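Local structure of molybdopterin-guanine dinucleotide biosynthesis protein B (Escherichia coli, 1NP6) at residues 8-13 with 110-115; 119-124 with 141-146; 114-119 with 132-137. The protein binds GTP, which it hydrolyses weakly, and may act as an adapter for making and using the guanine dinucleotide form of the molybdenum cofactor. All blocks are in the same frame, centred on the assembly; numbering follows the deposited sequence.

Interaction 1: residues 8-13 with 110-115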
loop_
_atom_site.group_PDB
_atom_site.type_symbol
_atom_site.label_atom_id
_atom_site.label_comp_id
_atom_site.label_asym_id
_atom_site.label_seq_id
_atom_site.Cartn_x
_atom_site.Cartn_y
_atom_site.Cartn_z
ATOM N N LEU B 8 -17.568 8.650 -1.838
ATOM C CA LEU B 8 -17.390 7.545 -0.901
ATOM C C LEU B 8 -18.765 6.948 -0.520
ATOM O O LEU B 8 -19.711 7.680 -0.205
ATOM C CB LEU B 8 -16.677 8.061 0.361
ATOM C CG LEU B 8 -15.165 7.880 0.556
ATOM C CD1 LEU B 8 -14.354 8.549 -0.547
ATOM C CD2 LEU B 8 -14.721 8.388 1.931
ATOM N N LEU B 9 -18.885 5.622 -0.540
ATOM C CA LEU B 9 -20.152 4.957 -0.205
ATOM C C LEU B 9 -19.938 3.735 0.694
ATOM O O LEU B 9 -19.241 2.784 0.314
ATOM C CB LEU B 9 -20.896 4.532 -1.491
ATOM C CG LEU B 9 -22.226 3.776 -1.322
ATOM C CD1 LEU B 9 -23.347 4.677 -0.755
ATOM C CD2 LEU B 9 -22.656 3.157 -2.651
ATOM N N ALA B 10 -20.539 3.748 1.880
ATOM C CA ALA B 10 -20.390 2.625 2.808
ATOM C C ALA B 10 -21.531 1.615 2.693
ATOM O O ALA B 10 -22.663 1.974 2.367
ATOM C CB ALA B 10 -20.282 3.123 4.248
ATOM N N PHE B 11 -21.210 0.360 2.988
ATOM C CA PHE B 11 -22.183 -0.706 3.152
ATOM C C PHE B 11 -22.121 -1.184 4.592
ATOM O O PHE B 11 -21.052 -1.546 5.088
ATOM C CB PHE B 11 -21.890 -1.863 2.175
ATOM C CG PHE B 11 -22.460 -1.631 0.796
ATOM C CD1 PHE B 11 -21.783 -0.847 -0.119
ATOM C CD2 PHE B 11 -23.702 -2.141 0.445
ATOM C CE1 PHE B 11 -22.320 -0.584 -1.366
ATOM C CE2 PHE B 11 -24.243 -1.888 -0.810
ATOM C CZ PHE B 11 -23.549 -1.117 -1.714
ATOM N N ALA B 12 -23.263 -1.155 5.269
ATOM C CA ALA B 12 -23.284 -1.449 6.687
ATOM C C ALA B 12 -24.298 -2.522 7.034
ATOM O O ALA B 12 -25.422 -2.509 6.531
ATOM C CB ALA B 12 -23.552 -0.155 7.494
ATOM N N ALA B 13 -23.888 -3.441 7.910
ATOM C CA ALA B 13 -24.730 -4.529 8.400
ATOM C C ALA B 13 -24.134 -5.189 9.645
ATOM O O ALA B 13 -22.914 -5.155 9.856
ATOM C CB ALA B 13 -24.964 -5.591 7.302
ATOM N N LYS B 110 -16.202 0.332 12.519
ATOM C CA LYS B 110 -17.153 0.602 13.604
ATOM C C LYS B 110 -17.888 1.926 13.392
ATOM O O LYS B 110 -19.103 2.008 13.590
ATOM C CB LYS B 110 -16.422 0.635 14.950
ATOM C CG LYS B 110 -16.997 -0.291 16.013
ATOM C CD LYS B 110 -16.196 -0.209 17.313
ATOM C CE LYS B 110 -15.081 -1.251 17.355
ATOM N NZ LYS B 110 -13.832 -0.748 16.716
ATOM N N HIS B 111 -17.146 2.953 12.980
ATOM C CA HIS B 111 -17.725 4.262 12.716
ATOM C C HIS B 111 -17.458 4.711 11.282
ATOM O O HIS B 111 -16.298 4.869 10.876
ATOM C CB HIS B 111 -17.198 5.285 13.719
ATOM C CG HIS B 111 -17.552 4.966 15.141
ATOM N ND1 HIS B 111 -18.563 5.613 15.819
ATOM C CD2 HIS B 111 -17.032 4.065 16.009
ATOM C CE1 HIS B 111 -18.647 5.127 17.046
ATOM N NE2 HIS B 111 -17.729 4.186 17.186
ATOM N N GLU B 112 -18.542 4.894 10.523
ATOM C CA GLU B 112 -18.489 5.311 9.111
ATOM C C GLU B 112 -19.509 6.408 8.814
ATOM O O GLU B 112 -20.697 6.132 8.608
ATOM C CB GLU B 112 -18.708 4.115 8.163
ATOM C CG GLU B 112 -18.690 2.764 8.853
ATOM C CD GLU B 112 -18.748 1.597 7.889
ATOM O OE1 GLU B 112 -19.849 1.035 7.713
ATOM O OE2 GLU B 112 -17.689 1.238 7.335
ATOM N N GLU B 113 -19.034 7.650 8.758
ATOM C CA GLU B 113 -19.917 8.814 8.701
ATOM C C GLU B 113 -20.034 9.431 7.302
ATOM O O GLU B 113 -19.637 10.584 7.078
ATOM C CB GLU B 113 -19.480 9.845 9.748
ATOM C CG GLU B 113 -19.768 9.418 11.186
ATOM C CD GLU B 113 -18.625 8.654 11.846
ATOM O OE1 GLU B 113 -17.817 8.011 11.137
ATOM O OE2 GLU B 113 -18.534 8.686 13.093
ATOM N N ILE B 114 -20.599 8.649 6.372
ATOM C CA ILE B 114 -20.798 9.046 4.965
ATOM C C ILE B 114 -22.044 8.350 4.369
ATOM O O ILE B 114 -22.628 7.497 5.022
ATOM C CB ILE B 114 -19.537 8.704 4.129
ATOM C CG1 ILE B 114 -18.655 7.670 4.850
ATOM C CG2 ILE B 114 -18.739 9.969 3.818
ATOM C CD1 ILE B 114 -18.534 6.331 4.138
ATOM N N ALA B 115 -22.456 8.739 3.160
ATOM C CA ALA B 115 -23.548 8.051 2.443
ATOM C C ALA B 115 -23.421 6.535 2.615
ATOM O O ALA B 115 -22.309 6.001 2.548
ATOM C CB ALA B 115 -23.550 8.413 0.971
HETATM O O HOH W 1 -20.422 9.886 0.942
HETATM O O HOH W 2 -19.517 -1.513 7.237
#
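I114 reaches over the strand 8-12 from the loop that leads into strand 116-120, and its two branches settle on different residues. CB is the fork. From it the methyl CG2 faces L8, whose CB lies 4.5 Å away, a loose contact near the start of the strand. CG1 stays back from the strand, 4.9 Å from A10 CB, and serves mainly as the arm for CD1; that terminal methyl comes down on A10, 3.7 Å from its CB. Beside this apolar fork, A10 N donates a nearly straight hydrogen bond to A115 O (2.9 Å, N-H...O 175°), in the carbonyl plane. Since A10 O receives I117 N, A10 straddles two residues of the incoming chain, the bonding pattern of a parallel sheet as it begins. L9 points its CB the other way, yet with CG anti to the backbone N (chi1 178°) its CD1 swings back to within 4.1 Å of A115 CB.

Two waters supplement the direct contacts at the flanks. One donates to L8 O and accepts from A115 N; the other donates both to F11 O and to E112 OE1, the second bond 2.6 Å long. The remaining carboxylate oxygen, E112 OE2, receives a weak bond from F109 N.

Strand 8-12 runs inside the sheet between 103-107 and 116-120. F11 packs on L23 and L26 of helix 19-32, the helix that follows the inferred GTP-binding P-loop, whereas L9 and A115 both touch W168 of helix 158-170.

Interaction 2: residues 119-124 with 141-146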
loop_
_atom_site.group_PDB
_atom_site.type_symbol
_atom_site.label_atom_id
_atom_site.label_comp_id
_atom_site.label_asym_id
_atom_site.label_seq_id
_atom_site.Cartn_x
_atom_site.Cartn_y
_atom_site.Cartn_z
ATOM N N LEU B 119 -27.959 -3.175 5.100
ATOM C CA LEU B 119 -28.467 -4.478 4.644
ATOM C C LEU B 119 -29.301 -5.153 5.723
ATOM O O LEU B 119 -29.044 -4.957 6.916
ATOM C CB LEU B 119 -27.299 -5.380 4.228
ATOM C CG LEU B 119 -26.152 -4.763 3.402
ATOM C CD1 LEU B 119 -25.090 -5.808 3.139
ATOM C CD2 LEU B 119 -26.601 -4.116 2.076
ATOM N N PHE B 120 -30.312 -5.921 5.304
ATOM C CA PHE B 120 -31.143 -6.723 6.213
ATOM C C PHE B 120 -31.483 -8.076 5.584
ATOM O O PHE B 120 -31.983 -8.133 4.469
ATOM C CB PHE B 120 -32.451 -5.977 6.572
ATOM C CG PHE B 120 -33.345 -6.732 7.538
ATOM C CD1 PHE B 120 -33.096 -6.696 8.918
ATOM C CD2 PHE B 120 -34.429 -7.481 7.075
ATOM C CE1 PHE B 120 -33.899 -7.417 9.818
ATOM C CE2 PHE B 120 -35.246 -8.208 7.971
ATOM C CZ PHE B 120 -34.987 -8.155 9.352
ATOM N N ARG B 121 -31.207 -9.150 6.311
ATOM C CA ARG B 121 -31.665 -10.492 5.946
ATOM C C ARG B 121 -32.485 -11.057 7.091
ATOM O O ARG B 121 -31.992 -11.168 8.224
ATOM C CB ARG B 121 -30.481 -11.426 5.617
ATOM C CG ARG B 121 -30.933 -12.757 5.013
ATOM C CD ARG B 121 -29.848 -13.776 4.692
ATOM N NE ARG B 121 -29.449 -14.534 5.875
ATOM C CZ ARG B 121 -28.345 -14.277 6.548
ATOM N NH1 ARG B 121 -27.559 -13.302 6.130
ATOM N NH2 ARG B 121 -28.023 -14.979 7.624
ATOM N N ASP B 122 -33.735 -11.415 6.802
ATOM C CA ASP B 122 -34.665 -11.854 7.839
ATOM C C ASP B 122 -34.115 -13.023 8.673
ATOM O O ASP B 122 -34.191 -12.995 9.899
ATOM C CB ASP B 122 -36.024 -12.206 7.225
ATOM C CG ASP B 122 -37.170 -12.134 8.236
ATOM O OD1 ASP B 122 -37.847 -13.169 8.403
ATOM O OD2 ASP B 122 -37.485 -11.101 8.891
ATOM N N GLY B 123 -33.539 -14.023 8.004
ATOM C CA GLY B 123 -33.037 -15.219 8.656
ATOM C C GLY B 123 -31.795 -15.053 9.522
ATOM O O GLY B 123 -31.224 -16.041 9.969
ATOM N N ALA B 124 -31.378 -13.813 9.768
ATOM C CA ALA B 124 -30.171 -13.569 10.538
ATOM C C ALA B 124 -30.490 -13.428 12.033
ATOM O O ALA B 124 -29.580 -13.330 12.856
ATOM C CB ALA B 124 -29.424 -12.360 9.996
ATOM N N ALA B 141 -31.060 -2.392 1.587
ATOM C CA ALA B 141 -31.211 -3.600 0.738
ATOM C C ALA B 141 -31.667 -4.764 1.602
ATOM O O ALA B 141 -30.984 -5.151 2.566
ATOM C CB ALA B 141 -29.907 -3.931 0.037
ATOM N N SER B 142 -32.833 -5.315 1.270
ATOM C CA SER B 142 -33.502 -6.273 2.132
ATOM C C SER B 142 -34.036 -7.505 1.372
ATOM O O SER B 142 -34.293 -7.425 0.189
ATOM C CB SER B 142 -34.708 -5.629 2.806
ATOM O OG SER B 142 -35.229 -6.498 3.799
ATOM N N ASP B 143 -34.252 -8.615 2.079
ATOM C CA ASP B 143 -34.903 -9.773 1.453
ATOM C C ASP B 143 -36.391 -9.864 1.827
ATOM O O ASP B 143 -37.106 -10.762 1.403
ATOM C CB ASP B 143 -34.111 -11.078 1.669
ATOM C CG ASP B 143 -34.117 -11.574 3.107
ATOM O OD1 ASP B 143 -34.519 -10.858 4.053
ATOM O OD2 ASP B 143 -33.728 -12.721 3.380
ATOM N N VAL B 144 -36.862 -8.887 2.595
ATOM C CA VAL B 144 -38.278 -8.787 2.931
ATOM C C VAL B 144 -38.764 -7.358 2.690
ATOM O O VAL B 144 -37.997 -6.402 2.862
ATOM C CB VAL B 144 -38.581 -9.198 4.403
ATOM C CG1 VAL B 144 -38.506 -10.707 4.580
ATOM C CG2 VAL B 144 -37.665 -8.468 5.391
ATOM N N PRO B 145 -40.031 -7.197 2.310
ATOM C CA PRO B 145 -40.568 -5.860 2.065
ATOM C C PRO B 145 -40.556 -5.102 3.383
ATOM O O PRO B 145 -40.901 -5.664 4.430
ATOM C CB PRO B 145 -42.005 -6.140 1.590
ATOM C CG PRO B 145 -42.340 -7.443 2.182
ATOM C CD PRO B 145 -41.060 -8.238 2.124
ATOM N N LEU B 146 -40.081 -3.866 3.348
ATOM C CA LEU B 146 -40.239 -2.958 4.473
ATOM C C LEU B 146 -40.880 -1.710 3.860
ATOM O O LEU B 146 -40.671 -1.411 2.671
ATOM C CB LEU B 146 -38.892 -2.651 5.155
ATOM C CG LEU B 146 -38.008 -3.800 5.694
ATOM C CD1 LEU B 146 -36.537 -3.418 5.802
ATOM C CD2 LEU B 146 -38.504 -4.354 7.027
HETATM O O HOH W 3 -33.600 -14.303 5.304
#
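F120 and S142 pair in parallel at the ends of their strands, beside L119 and A141, and here the packing is close. F120 N donates to A141 O (2.9 Å), the donor tilted 16° from the carbonyl plane. L119 CD2 meets A141 CB at 3.9 Å on one face of the sheet, while the F120 ring lies on the other. That ring is met at its edge, near its own plane: S142 OG comes beside CD2, and V144 CG2 lies 3.5 Å from CE2. The hydroxyl is held in place by its bond to V144 O, on a lone pair of that carbonyl, so S142 and V144, tied to each other, both supply groups to the ring edge. P128 also packs on the F120 side chain.

The strands belong to the parallel sheet of a P-loop NTPase, and their C-terminal ends lie on the nucleotide side. L119 touches K19 of the inferred GTP site, and R121 NH1 bonds to G16 O in the same loop.

Beyond F120 the register loosens. The bond from D143 N to F120 O is weak, at 3.3 Å, and the two segments hold together through a side chain instead. D143 has CG between its backbone N and carbonyl carbon (chi1 69°), which turns OD1 to D122 N at 2.9 Å, on the syn side of the carboxylate. OD2 rests 3.2 Å from R121 CG and takes a water that also accepts from G123 N. With an alanine in place of D143, D122 N and this water would probably lose their common acceptor group, and the 3-10 turn 122-124 would be less firmly tied to the neighbouring strand end. On this more open side, D122 CB touches V144 CG1 at 3.9 Å.

Interaction 3: residues 114-119 with 132-137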
loop_
_atom_site.group_PDB
_atom_site.type_symbol
_atom_site.label_atom_id
_atom_site.label_comp_id
_atom_site.label_asym_id
_atom_site.label_seq_id
_atom_site.Cartn_x
_atom_site.Cartn_y
_atom_site.Cartn_z
ATOM N N ILE B 114 -20.599 8.649 6.372
ATOM C CA ILE B 114 -20.798 9.046 4.965
ATOM C C ILE B 114 -22.044 8.350 4.369
ATOM O O ILE B 114 -22.628 7.497 5.022
ATOM C CB ILE B 114 -19.537 8.704 4.129
ATOM C CG1 ILE B 114 -18.655 7.670 4.850
ATOM C CG2 ILE B 114 -18.739 9.969 3.818
ATOM C CD1 ILE B 114 -18.534 6.331 4.138
ATOM N N ALA B 115 -22.456 8.739 3.160
ATOM C CA ALA B 115 -23.548 8.051 2.443
ATOM C C ALA B 115 -23.421 6.535 2.615
ATOM O O ALA B 115 -22.309 6.001 2.548
ATOM C CB ALA B 115 -23.550 8.413 0.971
ATOM N N LYS B 116 -24.553 5.870 2.854
ATOM C CA LYS B 116 -24.542 4.484 3.315
ATOM C C LYS B 116 -25.748 3.677 2.828
ATOM O O LYS B 116 -26.881 4.169 2.837
ATOM C CB LYS B 116 -24.528 4.479 4.847
ATOM C CG LYS B 116 -23.810 3.320 5.494
ATOM C CD LYS B 116 -23.139 3.743 6.811
ATOM C CE LYS B 116 -24.054 4.606 7.688
ATOM N NZ LYS B 116 -23.510 4.756 9.068
ATOM N N ILE B 117 -25.501 2.431 2.427
ATOM C CA ILE B 117 -26.580 1.458 2.210
ATOM C C ILE B 117 -26.507 0.436 3.343
ATOM O O ILE B 117 -25.426 -0.054 3.672
ATOM C CB ILE B 117 -26.461 0.804 0.796
ATOM C CG1 ILE B 117 -26.712 1.875 -0.271
ATOM C CG2 ILE B 117 -27.437 -0.413 0.655
ATOM C CD1 ILE B 117 -26.347 1.471 -1.691
ATOM N N VAL B 118 -27.652 0.173 3.971
ATOM C CA VAL B 118 -27.767 -0.739 5.107
ATOM C C VAL B 118 -28.427 -2.037 4.609
ATOM O O VAL B 118 -29.320 -1.991 3.790
ATOM C CB VAL B 118 -28.619 -0.108 6.241
ATOM C CG1 VAL B 118 -28.951 -1.115 7.368
ATOM C CG2 VAL B 118 -27.902 1.101 6.809
ATOM N N LEU B 119 -27.959 -3.175 5.100
ATOM C CA LEU B 119 -28.467 -4.478 4.644
ATOM C C LEU B 119 -29.301 -5.153 5.723
ATOM O O LEU B 119 -29.044 -4.957 6.916
ATOM C CB LEU B 119 -27.299 -5.380 4.228
ATOM C CG LEU B 119 -26.152 -4.763 3.402
ATOM C CD1 LEU B 119 -25.090 -5.808 3.139
ATOM C CD2 LEU B 119 -26.601 -4.116 2.076
ATOM N N VAL B 132 -30.904 0.559 12.821
ATOM C CA VAL B 132 -30.586 1.966 13.085
ATOM C C VAL B 132 -30.331 2.717 11.767
ATOM O O VAL B 132 -29.310 2.517 11.108
ATOM C CB VAL B 132 -29.410 2.138 14.119
ATOM C CG1 VAL B 132 -29.736 1.454 15.434
ATOM C CG2 VAL B 132 -28.081 1.607 13.585
ATOM N N ILE B 133 -31.286 3.562 11.384
ATOM C CA ILE B 133 -31.234 4.307 10.128
ATOM C C ILE B 133 -31.024 5.803 10.377
ATOM O O ILE B 133 -31.999 6.560 10.448
ATOM C CB ILE B 133 -32.530 4.086 9.302
ATOM C CG1 ILE B 133 -32.789 2.591 9.068
ATOM C CG2 ILE B 133 -32.458 4.859 7.977
ATOM C CD1 ILE B 133 -34.145 2.280 8.444
ATOM N N ASP B 134 -29.759 6.212 10.488
ATOM C CA ASP B 134 -29.381 7.615 10.708
ATOM C C ASP B 134 -29.481 8.448 9.420
ATOM O O ASP B 134 -29.969 7.953 8.397
ATOM C CB ASP B 134 -27.976 7.712 11.332
ATOM C CG ASP B 134 -26.886 7.169 10.421
ATOM O OD1 ASP B 134 -26.134 6.275 10.860
ATOM O OD2 ASP B 134 -26.699 7.577 9.254
ATOM N N ARG B 135 -29.012 9.697 9.466
ATOM C CA ARG B 135 -29.224 10.641 8.357
ATOM C C ARG B 135 -28.422 10.323 7.083
ATOM O O ARG B 135 -28.741 10.822 5.998
ATOM C CB ARG B 135 -28.962 12.087 8.801
ATOM C CG ARG B 135 -27.538 12.364 9.239
ATOM C CD ARG B 135 -27.319 13.763 9.809
ATOM N NE ARG B 135 -26.249 14.472 9.109
ATOM C CZ ARG B 135 -26.417 15.192 7.999
ATOM N NH1 ARG B 135 -27.620 15.314 7.448
ATOM N NH2 ARG B 135 -25.377 15.791 7.436
ATOM N N HIS B 136 -27.390 9.499 7.223
ATOM C CA HIS B 136 -26.513 9.159 6.101
ATOM C C HIS B 136 -27.021 8.035 5.195
ATOM O O HIS B 136 -26.458 7.820 4.126
ATOM C CB HIS B 136 -25.121 8.812 6.627
ATOM C CG HIS B 136 -24.399 9.985 7.210
ATOM N ND1 HIS B 136 -23.809 9.951 8.454
ATOM C CD2 HIS B 136 -24.183 11.231 6.723
ATOM C CE1 HIS B 136 -23.255 11.125 8.708
ATOM N NE2 HIS B 136 -23.469 11.918 7.675
ATOM N N VAL B 137 -28.064 7.322 5.619
ATOM C CA VAL B 137 -28.562 6.150 4.879
ATOM C C VAL B 137 -29.368 6.573 3.639
ATOM O O VAL B 137 -30.324 7.337 3.753
ATOM C CB VAL B 137 -29.413 5.222 5.803
ATOM C CG1 VAL B 137 -30.004 4.018 5.035
ATOM C CG2 VAL B 137 -28.598 4.746 6.981
#
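K116 and V137 form the first parallel bridge between strands 116-120 and 137-142, and a type I turn from D134 to V137, with an Asx turn inside it, brings the second strand into line. The backbone contact is modest: K116 N gives H136 O only a weak hydrogen bond, bent to 127° at the hydrogen. CA-H...O contacts reinforce it from both segments, A115 CA reaching the same H136 O at 3.4 Å and V137 CA reaching K116 O. Among the side chains, V118 and V137 cross at about a right angle with their CG2 methyls 3.7 Å apart. Further toward solvent, the lysine chain bends at chi2 and chi3 (147° and 45°), which carries NZ to D134 OD1 in a long salt bridge of 3.5 Å.

Behind these contacts stand the groups that place them. D134 divides its carboxylate: OD1 faces the lysine, while the anti lone pair of OD2 takes H136 N at 2.9 Å, closing the Asx turn and fixing the R135-H136 peptide, one before the carbonyl that K116 N meets. K116 NZ has a second partner, E112 O, so the ammonium ties the loop before its own strand to the turn before the next. V118 is packed further by L131, and the strands continue pairing through V118 and A139.

H136 turns its side chain toward segment 114-119. Its CB is 3.2 Å from I114 O; its ring has I114 N over one face, offset toward the rim, and R135 CG over the centre of the opposite face, 4.3 Å above the plane.

The three contacts follow strand 116-120 from entry to exit. Interaction 1 ties the loop before it to strand 8-12 and is the most interior, resting on apolar packing, one straight backbone bond and bridging waters. Interaction 3 shares I114 and A115 with it but turns to the other neighbour, strand 137-142, and adds a long salt bridge and a turn near the surface to a weak backbone bond and a valine pair. Interaction 2 holds the same strands at their far ends: buried where they still pair, more open to solvent where a carboxylate takes over from the backbone. Probable bonds of A12 O with L119 N and V118 O with A141 N join the sites into one sheet.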